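Local coordinates for protein beta-lactamase (Burkholderia cenocepacia, PDB 5E2G) that probably hydrolyses beta-lactams to substituted beta-amino acids as a class C beta-lactamase, at residues M26-V31 and I334-N339; L57-S62 and G221-A226; I180-T185 and L230-A235; W269-Y274 and T309-T314. All coordinates share one frame; numbering follows the deposited sequence.

Overall arrangement
The four contacts lie within one beta-lactamase fold. Contact 1 and contact 4 belong to the same large antiparallel sheet, with centres about 17 Å apart. Strand 321-327 lies between strand 332-338 of the first and strand 309-316 of the second. Contact 2 and contact 3 are joined by the chain itself, because strand 223-224 leads into helix 226-235. That helix packs on contact 1 through Ala226 and Leu230. Contact 1 pairs the early and late parts of the chain. Between its segments, those of contacts 2 and 3 alternate, and both close before contact 4 opens. Ser62 of contact 2 touches Lys313 of contact 4, and both probably belong to the active site.

Contact 1 (M26-V31 and I334-N339); sequences MAIGIV and IVMLAN
Met26 and Ala338 meet at the tight end of this strand pair, with Met26 CG 3.7 Å from Ala338 CB. Met26 is a selenomethionine. Its chain bends at the last torsion (chi3 67°), which brings CE back beside the Ala338 methyl. From there CE meets the end of another selenomethionine, with Met26 CE 4.0 Å from Met336 CE. The backbones are close here too. Leu337 O accepts a hydrogen bond from Ala27 N at 2.9 Å, and Met26 CA comes to 3.0 Å of the same Leu337 O in a CA-H...O contact. Leu337 N returns a bond to Ala27 O.

The segments lie on strands 25-32 and 332-338, antiparallel neighbours in the large sheet of the beta-lactamase fold. Gly29 and Val335 form the second hydrogen-bonded pair, with Val335 N 2.8 Å from Gly29 O. Ile28 with Met336 and Ile30 with Ile334 are non-hydrogen-bonded pairs.

Helices 3-21 and 344-357 cover the face that carries Met26, Ile28, Ile30 and Met336. Packing between the strands is uneven along it. Ile30 CD1 lies 3.7 Å from Ile334 CG1, but Ile28 CD1 stays 4.4 Å from Met336 CG. The other face, with Ala27, Val335 and Leu337, packs on helix 226-235. Across the pair it is looser, since Gly29 brings no side chain to Val335, and Val335 CB meets only its backbone, 4.1 Å from Gly29 O. All ten touching residues are buried, so neither face opens to solvent here. Past the strand end, Asn339 OD1 accepts a hydrogen bond from Gly25 N.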
loop_
_atom_site.group_PDB
_atom_site.type_symbol
_atom_site.label_atom_id
_atom_site.label_comp_id
_atom_site.label_asym_id
_atom_site.label_seq_id
_atom_site.Cartn_x
_atom_site.Cartn_y
_atom_site.Cartn_z
HETATM N N MSE A 26 12.748 11.965 6.811
HETATM C CA MSE A 26 11.475 11.290 7.002
HETATM C C MSE A 26 10.352 12.306 7.059
HETATM O O MSE A 26 10.540 13.424 7.506
HETATM C CB MSE A 26 11.460 10.459 8.287
HETATM C CG MSE A 26 12.454 9.337 8.327
HETATM SE SE MSE A 26 12.015 8.128 9.759
HETATM C CE MSE A 26 10.323 7.428 9.075
ATOM N N ALA A 27 9.174 11.905 6.614
ATOM C CA ALA A 27 7.964 12.684 6.802
ATOM C C ALA A 27 6.962 11.808 7.536
ATOM O O ALA A 27 6.742 10.656 7.148
ATOM C CB ALA A 27 7.397 13.170 5.468
ATOM N N ILE A 28 6.392 12.342 8.613
ATOM C CA ILE A 28 5.500 11.600 9.494
ATOM C C ILE A 28 4.148 12.288 9.481
ATOM O O ILE A 28 4.057 13.484 9.781
ATOM C CB ILE A 28 6.038 11.527 10.932
ATOM C CG1 ILE A 28 7.548 11.235 10.950
ATOM C CG2 ILE A 28 5.233 10.524 11.738
ATOM C CD1 ILE A 28 7.945 9.891 10.398
ATOM N N GLY A 29 3.103 11.542 9.154
ATOM C CA GLY A 29 1.734 12.029 9.224
ATOM C C GLY A 29 1.018 11.358 10.383
ATOM O O GLY A 29 1.137 10.146 10.572
ATOM N N ILE A 30 0.279 12.155 11.158
ATOM C CA ILE A 30 -0.466 11.683 12.321
ATOM C C ILE A 30 -1.899 12.191 12.234
ATOM O O ILE A 30 -2.127 13.384 12.017
ATOM C CB ILE A 30 0.174 12.150 13.645
ATOM C CG1 ILE A 30 1.522 11.465 13.892
ATOM C CG2 ILE A 30 -0.775 11.918 14.810
ATOM C CD1 ILE A 30 1.432 9.991 14.119
ATOM N N VAL A 31 -2.859 11.290 12.411
ATOM C CA VAL A 31 -4.244 11.643 12.701
ATOM C C VAL A 31 -4.458 11.406 14.187
ATOM O O VAL A 31 -4.346 10.272 14.667
ATOM C CB VAL A 31 -5.236 10.816 11.867
ATOM C CG1 VAL A 31 -6.657 11.082 12.319
ATOM C CG2 VAL A 31 -5.091 11.118 10.405
ATOM N N ILE A 334 -1.126 6.629 11.532
ATOM C CA ILE A 334 0.237 7.095 11.288
ATOM C C ILE A 334 0.643 6.764 9.857
ATOM O O ILE A 334 0.248 5.731 9.305
ATOM C CB ILE A 334 1.252 6.487 12.287
ATOM C CG1 ILE A 334 2.636 7.118 12.113
ATOM C CG2 ILE A 334 1.369 4.996 12.101
ATOM C CD1 ILE A 334 3.615 6.793 13.237
ATOM N N VAL A 335 1.437 7.654 9.265
ATOM C CA VAL A 335 2.099 7.449 7.983
ATOM C C VAL A 335 3.585 7.716 8.190
ATOM O O VAL A 335 3.954 8.752 8.749
ATOM C CB VAL A 335 1.513 8.381 6.900
ATOM C CG1 VAL A 335 2.368 8.386 5.661
ATOM C CG2 VAL A 335 0.094 7.970 6.583
HETATM N N MSE A 336 4.433 6.784 7.773
HETATM C CA MSE A 336 5.867 6.982 7.909
HETATM C C MSE A 336 6.561 6.835 6.572
HETATM O O MSE A 336 6.504 5.776 5.963
HETATM C CB MSE A 336 6.460 5.991 8.905
HETATM C CG MSE A 336 5.841 6.047 10.288
HETATM SE SE MSE A 336 6.402 4.556 11.444
HETATM C CE MSE A 336 8.319 4.630 11.114
ATOM N N LEU A 337 7.227 7.888 6.113
ATOM C CA LEU A 337 7.931 7.871 4.839
ATOM C C LEU A 337 9.388 8.212 5.087
ATOM O O LEU A 337 9.684 9.213 5.738
ATOM C CB LEU A 337 7.329 8.861 3.839
ATOM C CG LEU A 337 5.809 8.970 3.780
ATOM C CD1 LEU A 337 5.409 9.986 2.744
ATOM C CD2 LEU A 337 5.210 7.646 3.451
ATOM N N ALA A 338 10.287 7.388 4.564
ATOM C CA ALA A 338 11.714 7.589 4.755
ATOM C C ALA A 338 12.428 7.338 3.440
ATOM O O ALA A 338 12.105 6.386 2.726
ATOM C CB ALA A 338 12.268 6.663 5.842
ATOM N N ASN A 339 13.392 8.200 3.114
ATOM C CA ASN A 339 14.193 7.978 1.912
ATOM C C ASN A 339 15.448 7.175 2.214
ATOM O O ASN A 339 16.538 7.469 1.720
ATOM C CB ASN A 339 14.524 9.304 1.227
ATOM C CG ASN A 339 15.399 10.197 2.064
ATOM O OD1 ASN A 339 15.506 10.016 3.274
ATOM N ND2 ASN A 339 16.033 11.178 1.426
#

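Contact 2 (L57-S62 and G221-A226)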
loop_
_atom_site.group_PDB
_atom_site.type_symbol
_atom_site.label_atom_id
_atom_site.label_comp_id
_atom_site.label_asym_id
_atom_site.label_seq_id
_atom_site.Cartn_x
_atom_site.Cartn_y
_atom_site.Cartn_z
ATOM N N LEU A 57 8.369 14.383 -2.259
ATOM C CA LEU A 57 7.800 13.128 -2.748
ATOM C C LEU A 57 8.655 11.938 -2.321
ATOM O O LEU A 57 9.886 11.969 -2.452
ATOM C CB LEU A 57 7.661 13.146 -4.275
ATOM C CG LEU A 57 6.698 14.166 -4.904
ATOM C CD1 LEU A 57 6.961 14.325 -6.404
ATOM C CD2 LEU A 57 5.239 13.785 -4.666
ATOM N N PHE A 58 7.993 10.893 -1.818
ATOM C CA PHE A 58 8.611 9.622 -1.470
ATOM C C PHE A 58 7.960 8.501 -2.273
ATOM O O PHE A 58 6.764 8.551 -2.569
ATOM C CB PHE A 58 8.454 9.306 0.020
ATOM C CG PHE A 58 9.066 10.324 0.936
ATOM C CD1 PHE A 58 8.396 11.501 1.238
ATOM C CD2 PHE A 58 10.295 10.092 1.527
ATOM C CE1 PHE A 58 8.952 12.434 2.086
ATOM C CE2 PHE A 58 10.852 11.026 2.385
ATOM C CZ PHE A 58 10.177 12.201 2.658
ATOM N N GLU A 59 8.753 7.487 -2.626
ATOM C CA GLU A 59 8.208 6.255 -3.187
ATOM C C GLU A 59 7.681 5.383 -2.053
ATOM O O GLU A 59 8.403 5.102 -1.092
ATOM C CB GLU A 59 9.273 5.489 -3.973
ATOM C CG GLU A 59 10.121 6.350 -4.879
ATOM C CD GLU A 59 11.331 5.621 -5.438
ATOM O OE1 GLU A 59 11.570 4.454 -5.057
ATOM O OE2 GLU A 59 12.051 6.228 -6.258
ATOM N N ILE A 60 6.426 4.946 -2.162
ATOM C CA ILE A 60 5.801 4.179 -1.089
ATOM C C ILE A 60 5.779 2.682 -1.387
ATOM O O ILE A 60 5.171 1.916 -0.635
ATOM C CB ILE A 60 4.390 4.709 -0.763
ATOM C CG1 ILE A 60 3.442 4.590 -1.955
ATOM C CG2 ILE A 60 4.467 6.150 -0.306
ATOM C CD1 ILE A 60 2.015 5.003 -1.618
ATOM N N GLY A 61 6.444 2.243 -2.449
ATOM C CA GLY A 61 6.537 0.812 -2.705
ATOM C C GLY A 61 5.171 0.151 -2.780
ATOM O O GLY A 61 4.243 0.657 -3.422
ATOM N N SER A 62 5.040 -0.985 -2.089
ATOM C CA SER A 62 3.834 -1.801 -2.148
ATOM C C SER A 62 2.624 -1.147 -1.504
ATOM O O SER A 62 1.513 -1.657 -1.664
ATOM C CB SER A 62 4.090 -3.153 -1.496
ATOM O OG SER A 62 5.031 -3.908 -2.236
ATOM N N GLY A 221 4.074 2.018 -8.162
ATOM C CA GLY A 221 4.359 3.209 -8.930
ATOM C C GLY A 221 4.058 4.525 -8.259
ATOM O O GLY A 221 4.300 5.567 -8.872
ATOM N N VAL A 222 3.558 4.527 -7.023
ATOM C CA VAL A 222 3.096 5.765 -6.403
ATOM C C VAL A 222 4.264 6.503 -5.761
ATOM O O VAL A 222 5.030 5.937 -4.968
ATOM C CB VAL A 222 1.984 5.497 -5.374
ATOM C CG1 VAL A 222 1.592 6.797 -4.716
ATOM C CG2 VAL A 222 0.774 4.866 -6.038
ATOM N N ARG A 223 4.400 7.774 -6.123
ATOM C CA ARG A 223 5.171 8.763 -5.390
ATOM C C ARG A 223 4.181 9.736 -4.766
ATOM O O ARG A 223 3.189 10.100 -5.403
ATOM C CB ARG A 223 6.131 9.502 -6.321
ATOM C CG ARG A 223 7.501 8.850 -6.506
ATOM C CD ARG A 223 7.454 7.404 -6.997
ATOM N NE ARG A 223 6.880 7.252 -8.329
ATOM C CZ ARG A 223 7.585 7.222 -9.454
ATOM N NH1 ARG A 223 8.901 7.350 -9.422
ATOM N NH2 ARG A 223 6.969 7.070 -10.616
ATOM N N THR A 224 4.418 10.142 -3.521
ATOM C CA THR A 224 3.429 10.968 -2.834
ATOM C C THR A 224 4.080 11.675 -1.652
ATOM O O THR A 224 5.238 11.423 -1.308
ATOM C CB THR A 224 2.220 10.126 -2.384
ATOM O OG1 THR A 224 1.231 10.968 -1.773
ATOM C CG2 THR A 224 2.643 9.051 -1.396
ATOM N N THR A 225 3.318 12.584 -1.047
ATOM C CA THR A 225 3.720 13.302 0.153
ATOM C C THR A 225 3.089 12.667 1.385
ATOM O O THR A 225 2.141 11.883 1.294
ATOM C CB THR A 225 3.308 14.774 0.097
ATOM O OG1 THR A 225 1.881 14.864 0.129
ATOM C CG2 THR A 225 3.819 15.425 -1.158
ATOM N N ALA A 226 3.616 13.044 2.554
ATOM C CA ALA A 226 3.039 12.550 3.795
ATOM C C ALA A 226 1.620 13.055 3.964
ATOM O O ALA A 226 0.739 12.311 4.410
ATOM C CB ALA A 226 3.897 12.959 4.989
HETATM O O HOH W 1 6.642 3.821 -5.027
#
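Ile60 touches Val222 and Thr224 with different branches. Its CG1 sits between the backbone N and the carbonyl carbon (chi1 62°), and the chain then runs straight to CD1. This puts Ile60 CD1 3.6 Å from Val222 CG1. The other branch meets a threonine methyl, with Ile60 CG2 3.6 Å from Thr224 CG2. Leu57 CD2 lies against the backbone of Thr224.

Glu59 and Arg223 lie side by side and point the same way. They touch through their carbon chains, with Glu59 CG 3.6 Å from Arg223 CD. The carboxylate and guanidinium planes are 76° apart, and Glu59 OE2 is 4.6 Å from Arg223 NH1. The Arg223 chain folds at chi2 (56°) and chi3, which carries Arg223 NE back to hydrogen-bond Gly221 O at 3.1 Å, from well above the carbonyl plane.

The backbones form a short two-stranded antiparallel ribbon. Phe58 and Thr224 exchange two bonds, and Ile60 N gives a longer one to Val222 O at 3.3 Å. Water 1 bridges Gly61 N and Val222 O. The ribbon leads directly to Ser62, which with Lys65 fits an SxxK pattern, consistent with the family's active-site serine. Thr225 OG1 accepts a hydrogen bond from Asp228 N and N-caps helix 226-235.

Tyr197 OH hydrogen-bonds both Glu59 OE2 and Arg223 NH1. The hydroxyl therefore links two probably opposite charges that do not meet directly.

Contact 3 (I180-T185 and L230-A235); sequences IGMTHT and LRFVQA
Ile180 and Met182 pack on Phe232 and Ala235 where the end of one helix meets the side of another. The contact is mainly apolar, with one polar bond at its partly exposed edge. Helix 168-180 ends in a Schellman motif, with Gly181 at positive phi as its C-prime residue. The chain that leaves it runs past helix 226-235. Ile180 reaches that helix with two branches. Ile180 CG2 lies 4.0 Å from Ala235 CB, and Ile180 CD1 comes to the edge of the Phe232 ring, 4.1 Å from Phe232 CD1. Leu246 and Ile250 of helix 244-252 also touch Ile180.

Met182, a selenomethionine, makes a Met-aromatic contact. Met182 SE is 5.2 Å from the centroid of the Phe232 ring, approaching obliquely. The same Met182 SE is 4.1 Å from Phe232 CB. Helix 64-77 also packs on both of these side chains, through Leu67.

Arg231 reaches toward the end of helix 168-180, its chain extended from CG to NE. Arg231 CD rests 3.5 Å from Gly181 O. Arg231 NE hydrogen-bonds Ile180 O at 2.9 Å, in the carbonyl plane but bent at the hydrogen (132°).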
loop_
_atom_site.group_PDB
_atom_site.type_symbol
_atom_site.label_atom_id
_atom_site.label_comp_id
_atom_site.label_asym_id
_atom_site.label_seq_id
_atom_site.Cartn_x
_atom_site.Cartn_y
_atom_site.Cartn_z
ATOM N N ILE A 180 -10.003 11.732 -3.666
ATOM C CA ILE A 180 -9.560 11.827 -2.279
ATOM C C ILE A 180 -8.964 13.194 -1.983
ATOM O O ILE A 180 -8.671 13.495 -0.816
ATOM C CB ILE A 180 -8.507 10.748 -1.946
ATOM C CG1 ILE A 180 -8.869 9.415 -2.591
ATOM C CG2 ILE A 180 -8.340 10.574 -0.435
ATOM C CD1 ILE A 180 -9.615 8.500 -1.689
ATOM N N GLY A 181 -8.777 14.030 -3.000
ATOM C CA GLY A 181 -8.093 15.285 -2.793
ATOM C C GLY A 181 -6.610 15.088 -2.578
ATOM O O GLY A 181 -6.003 15.814 -1.783
HETATM N N MSE A 182 -6.018 14.107 -3.250
HETATM C CA MSE A 182 -4.583 13.884 -3.189
HETATM C C MSE A 182 -3.928 14.598 -4.367
HETATM O O MSE A 182 -3.829 14.049 -5.467
HETATM C CB MSE A 182 -4.269 12.388 -3.204
HETATM C CG MSE A 182 -4.952 11.602 -2.088
HETATM SE SE MSE A 182 -4.714 9.667 -2.283
HETATM C CE MSE A 182 -2.827 9.566 -1.884
ATOM N N THR A 183 -3.501 15.838 -4.129
ATOM C CA THR A 183 -3.043 16.731 -5.185
ATOM C C THR A 183 -1.530 16.707 -5.377
ATOM O O THR A 183 -1.016 17.460 -6.206
ATOM C CB THR A 183 -3.496 18.176 -4.908
ATOM O OG1 THR A 183 -2.907 18.643 -3.692
ATOM C CG2 THR A 183 -4.993 18.262 -4.774
ATOM N N HIS A 184 -0.804 15.880 -4.632
ATOM C CA HIS A 184 0.636 15.720 -4.815
ATOM C C HIS A 184 0.998 14.244 -4.819
ATOM O O HIS A 184 1.939 13.787 -4.166
ATOM C CB HIS A 184 1.388 16.519 -3.764
ATOM C CG HIS A 184 1.378 17.989 -4.039
ATOM N ND1 HIS A 184 2.183 18.567 -4.998
ATOM C CD2 HIS A 184 0.628 18.990 -3.523
ATOM C CE1 HIS A 184 1.943 19.865 -5.046
ATOM N NE2 HIS A 184 1.004 20.148 -4.162
ATOM N N THR A 185 0.236 13.490 -5.603
ATOM C CA THR A 185 0.345 12.044 -5.698
ATOM C C THR A 185 0.382 11.678 -7.172
ATOM O O THR A 185 -0.463 12.139 -7.944
ATOM C CB THR A 185 -0.835 11.357 -4.996
ATOM O OG1 THR A 185 -0.877 11.760 -3.625
ATOM C CG2 THR A 185 -0.697 9.852 -5.066
ATOM N N LEU A 230 -1.606 10.679 4.286
ATOM C CA LEU A 230 -2.398 10.867 5.493
ATOM C C LEU A 230 -3.863 11.094 5.153
ATOM O O LEU A 230 -4.753 10.566 5.827
ATOM C CB LEU A 230 -1.844 12.042 6.300
ATOM C CG LEU A 230 -2.381 12.159 7.724
ATOM C CD1 LEU A 230 -2.114 10.856 8.488
ATOM C CD2 LEU A 230 -1.754 13.360 8.419
ATOM N N ARG A 231 -4.135 11.887 4.114
ATOM C CA ARG A 231 -5.519 12.150 3.733
ATOM C C ARG A 231 -6.214 10.865 3.301
ATOM O O ARG A 231 -7.397 10.662 3.587
ATOM C CB ARG A 231 -5.556 13.207 2.633
ATOM C CG ARG A 231 -6.931 13.761 2.369
ATOM C CD ARG A 231 -6.890 15.021 1.517
ATOM N NE ARG A 231 -8.241 15.526 1.268
ATOM C CZ ARG A 231 -8.934 16.263 2.131
ATOM N NH1 ARG A 231 -8.406 16.591 3.296
ATOM N NH2 ARG A 231 -10.156 16.673 1.830
ATOM N N PHE A 232 -5.481 9.975 2.629
ATOM C CA PHE A 232 -6.006 8.655 2.292
ATOM C C PHE A 232 -6.358 7.861 3.551
ATOM O O PHE A 232 -7.431 7.251 3.633
ATOM C CB PHE A 232 -4.975 7.924 1.437
ATOM C CG PHE A 232 -5.432 6.592 0.895
ATOM C CD1 PHE A 232 -6.667 6.449 0.284
ATOM C CD2 PHE A 232 -4.591 5.497 0.944
ATOM C CE1 PHE A 232 -7.073 5.224 -0.235
ATOM C CE2 PHE A 232 -4.990 4.259 0.426
ATOM C CZ PHE A 232 -6.231 4.131 -0.166
ATOM N N VAL A 233 -5.476 7.883 4.555
ATOM C CA VAL A 233 -5.761 7.234 5.835
ATOM C C VAL A 233 -7.030 7.805 6.459
ATOM O O VAL A 233 -7.871 7.062 6.976
ATOM C CB VAL A 233 -4.549 7.373 6.778
ATOM C CG1 VAL A 233 -4.909 6.974 8.209
ATOM C CG2 VAL A 233 -3.383 6.540 6.259
ATOM N N GLN A 234 -7.199 9.126 6.400
ATOM C CA GLN A 234 -8.433 9.723 6.900
ATOM C C GLN A 234 -9.636 9.205 6.132
ATOM O O GLN A 234 -10.665 8.877 6.732
ATOM C CB GLN A 234 -8.380 11.247 6.803
ATOM C CG GLN A 234 -7.329 11.918 7.656
ATOM C CD GLN A 234 -7.378 13.429 7.520
ATOM O OE1 GLN A 234 -6.656 14.013 6.711
ATOM N NE2 GLN A 234 -8.242 14.069 8.303
ATOM N N ALA A 235 -9.520 9.124 4.805
ATOM C CA ALA A 235 -10.611 8.596 3.990
ATOM C C ALA A 235 -10.937 7.153 4.370
ATOM O O ALA A 235 -12.111 6.760 4.406
ATOM C CB ALA A 235 -10.256 8.706 2.509
#

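Contact 4 (W269-Y274 and T309-T314); sequences WEQYPY and TWINKT
Trp269 meets Ile311, Asn312 and Lys313 through CE3 and CZ3 of its indole. Trp269 CE3 is 3.8 Å from Ile311 CG2, and the two side chains cross at about a right angle. Asn312 O lies at the ring edge, near its plane, 3.6 Å from Trp269 CE3. Lys313 CB approaches CZ3 of the same ring. Further along, Tyr272 CD2 comes to 4.1 Å of Trp310 CD1. Gln271 lies beside Ile311 and points the same way.

Strands 270-273 and 309-316 are antiparallel neighbours in the central sheet of the beta-lactamase fold. Glu270 pairs with Asn312, and Tyr272 with Trp310, through two backbone bonds each. Trp310 N to Tyr272 O is the shortest of these at 2.8 Å. Lys313 and Thr314 fit the start of a K(T/S)G-type motif, as on the active-site strand of this family.

The Lys313 chain starts with CG opposite the backbone N (chi1 180°) and bends at chi2 and chi4. This turns Lys313 NZ back to hydrogen-bond Thr314 O at 2.6 Å. Glu270 OE2 lies 4.3 Å from Lys313 NZ, beyond salt-bridge range. Water 2 spans the gap, donating to Glu270 OE2 and accepting from Lys313 NZ.

In the next shell, Arg146 forms a salt bridge with Glu270, and Tyr148 OH hydrogen-bonds Lys313 NZ. Tyr323 OH holds Trp310 NE1. His254 and Phe326 meet Trp269 edge-to-face.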
loop_
_atom_site.group_PDB
_atom_site.type_symbol
_atom_site.label_atom_id
_atom_site.label_comp_id
_atom_site.label_asym_id
_atom_site.label_seq_id
_atom_site.Cartn_x
_atom_site.Cartn_y
_atom_site.Cartn_z
ATOM N N TRP A 269 -4.907 -4.522 1.947
ATOM C CA TRP A 269 -4.729 -4.211 3.362
ATOM C C TRP A 269 -4.584 -5.485 4.189
ATOM O O TRP A 269 -5.086 -6.549 3.827
ATOM C CB TRP A 269 -5.907 -3.410 3.910
ATOM C CG TRP A 269 -6.027 -2.036 3.362
ATOM C CD1 TRP A 269 -6.984 -1.583 2.512
ATOM C CD2 TRP A 269 -5.164 -0.918 3.636
ATOM N NE1 TRP A 269 -6.780 -0.250 2.239
ATOM C CE2 TRP A 269 -5.667 0.181 2.913
ATOM C CE3 TRP A 269 -4.017 -0.742 4.425
ATOM C CZ2 TRP A 269 -5.065 1.442 2.951
ATOM C CZ3 TRP A 269 -3.415 0.506 4.461
ATOM C CH2 TRP A 269 -3.942 1.585 3.727
ATOM N N GLU A 270 -3.895 -5.365 5.316
ATOM C CA GLU A 270 -3.708 -6.460 6.256
ATOM C C GLU A 270 -4.120 -5.969 7.636
ATOM O O GLU A 270 -3.873 -4.811 7.980
ATOM C CB GLU A 270 -2.245 -6.935 6.227
ATOM C CG GLU A 270 -1.748 -7.224 4.799
ATOM C CD GLU A 270 -0.248 -7.018 4.616
ATOM O OE1 GLU A 270 0.433 -6.640 5.595
ATOM O OE2 GLU A 270 0.250 -7.238 3.490
ATOM N N GLN A 271 -4.777 -6.823 8.421
ATOM C CA GLN A 271 -5.386 -6.331 9.648
ATOM C C GLN A 271 -5.292 -7.353 10.766
ATOM O O GLN A 271 -4.992 -8.533 10.549
ATOM C CB GLN A 271 -6.851 -5.937 9.426
ATOM C CG GLN A 271 -7.782 -7.102 9.419
ATOM C CD GLN A 271 -9.219 -6.719 9.153
ATOM O OE1 GLN A 271 -10.132 -7.466 9.492
ATOM N NE2 GLN A 271 -9.434 -5.570 8.546
ATOM N N TYR A 272 -5.545 -6.864 11.979
ATOM C CA TYR A 272 -5.477 -7.636 13.212
ATOM C C TYR A 272 -6.572 -7.121 14.129
ATOM O O TYR A 272 -6.926 -5.939 14.053
ATOM C CB TYR A 272 -4.099 -7.500 13.886
ATOM C CG TYR A 272 -2.951 -7.783 12.947
ATOM C CD1 TYR A 272 -2.427 -9.060 12.827
ATOM C CD2 TYR A 272 -2.421 -6.778 12.151
ATOM C CE1 TYR A 272 -1.399 -9.333 11.950
ATOM C CE2 TYR A 272 -1.390 -7.039 11.263
ATOM C CZ TYR A 272 -0.878 -8.316 11.170
ATOM O OH TYR A 272 0.142 -8.580 10.291
ATOM N N PRO A 273 -7.134 -7.967 14.995
ATOM C CA PRO A 273 -8.104 -7.463 15.970
ATOM C C PRO A 273 -7.483 -6.370 16.820
ATOM O O PRO A 273 -6.304 -6.427 17.168
ATOM C CB PRO A 273 -8.454 -8.697 16.810
ATOM C CG PRO A 273 -7.936 -9.848 16.074
ATOM C CD PRO A 273 -6.834 -9.396 15.186
ATOM N N TYR A 274 -8.279 -5.353 17.128
ATOM C CA TYR A 274 -7.840 -4.297 18.031
ATOM C C TYR A 274 -8.628 -4.353 19.339
ATOM O O TYR A 274 -9.844 -4.530 19.312
ATOM C CB TYR A 274 -8.000 -2.928 17.389
ATOM C CG TYR A 274 -7.423 -1.817 18.228
ATOM C CD1 TYR A 274 -6.080 -1.476 18.127
ATOM C CD2 TYR A 274 -8.213 -1.115 19.137
ATOM C CE1 TYR A 274 -5.541 -0.466 18.893
ATOM C CE2 TYR A 274 -7.677 -0.102 19.913
ATOM C CZ TYR A 274 -6.340 0.217 19.784
ATOM O OH TYR A 274 -5.789 1.225 20.541
ATOM N N THR A 309 -10.153 -2.723 14.545
ATOM C CA THR A 309 -9.026 -3.458 13.990
ATOM C C THR A 309 -7.819 -2.541 13.862
ATOM O O THR A 309 -7.945 -1.317 13.853
ATOM C CB THR A 309 -9.363 -4.070 12.620
ATOM O OG1 THR A 309 -10.022 -3.101 11.802
ATOM C CG2 THR A 309 -10.284 -5.210 12.784
ATOM N N TRP A 310 -6.643 -3.154 13.805
ATOM C CA TRP A 310 -5.404 -2.490 13.418
ATOM C C TRP A 310 -5.152 -2.855 11.961
ATOM O O TRP A 310 -4.883 -4.017 11.648
ATOM C CB TRP A 310 -4.243 -2.927 14.308
ATOM C CG TRP A 310 -2.872 -2.394 13.883
ATOM C CD1 TRP A 310 -2.163 -2.735 12.765
ATOM C CD2 TRP A 310 -2.043 -1.463 14.608
ATOM N NE1 TRP A 310 -0.960 -2.065 12.740
ATOM C CE2 TRP A 310 -0.867 -1.278 13.858
ATOM C CE3 TRP A 310 -2.189 -0.765 15.815
ATOM C CZ2 TRP A 310 0.155 -0.422 14.272
ATOM C CZ3 TRP A 310 -1.169 0.084 16.220
ATOM C CH2 TRP A 310 -0.015 0.243 15.452
ATOM N N ILE A 311 -5.258 -1.870 11.077
ATOM C CA ILE A 311 -5.119 -2.053 9.638
ATOM C C ILE A 311 -3.807 -1.413 9.223
ATOM O O ILE A 311 -3.535 -0.268 9.596
ATOM C CB ILE A 311 -6.300 -1.417 8.886
ATOM C CG1 ILE A 311 -7.628 -1.971 9.406
ATOM C CG2 ILE A 311 -6.152 -1.617 7.386
ATOM C CD1 ILE A 311 -8.828 -1.205 8.927
ATOM N N ASN A 312 -2.984 -2.143 8.472
ATOM C CA ASN A 312 -1.673 -1.610 8.106
ATOM C C ASN A 312 -1.214 -2.134 6.748
ATOM O O ASN A 312 -1.828 -3.015 6.143
ATOM C CB ASN A 312 -0.611 -1.895 9.198
ATOM C CG ASN A 312 -0.278 -3.377 9.369
ATOM O OD1 ASN A 312 -0.816 -4.257 8.691
ATOM N ND2 ASN A 312 0.633 -3.651 10.285
ATOM N N LYS A 313 -0.119 -1.550 6.267
ATOM C CA LYS A 313 0.554 -2.009 5.062
ATOM C C LYS A 313 1.968 -1.451 5.057
ATOM O O LYS A 313 2.175 -0.280 5.380
ATOM C CB LYS A 313 -0.186 -1.562 3.797
ATOM C CG LYS A 313 0.473 -2.001 2.508
ATOM C CD LYS A 313 0.263 -3.477 2.281
ATOM C CE LYS A 313 1.145 -3.973 1.144
ATOM N NZ LYS A 313 2.561 -4.204 1.583
ATOM N N THR A 314 2.928 -2.289 4.683
ATOM C CA THR A 314 4.321 -1.897 4.510
ATOM C C THR A 314 4.635 -1.630 3.039
ATOM O O THR A 314 3.960 -2.124 2.134
ATOM C CB THR A 314 5.256 -2.988 5.028
ATOM O OG1 THR A 314 4.764 -4.259 4.595
ATOM C CG2 THR A 314 5.335 -2.966 6.541
HETATM O O HOH W 2 2.844 -6.768 2.891
#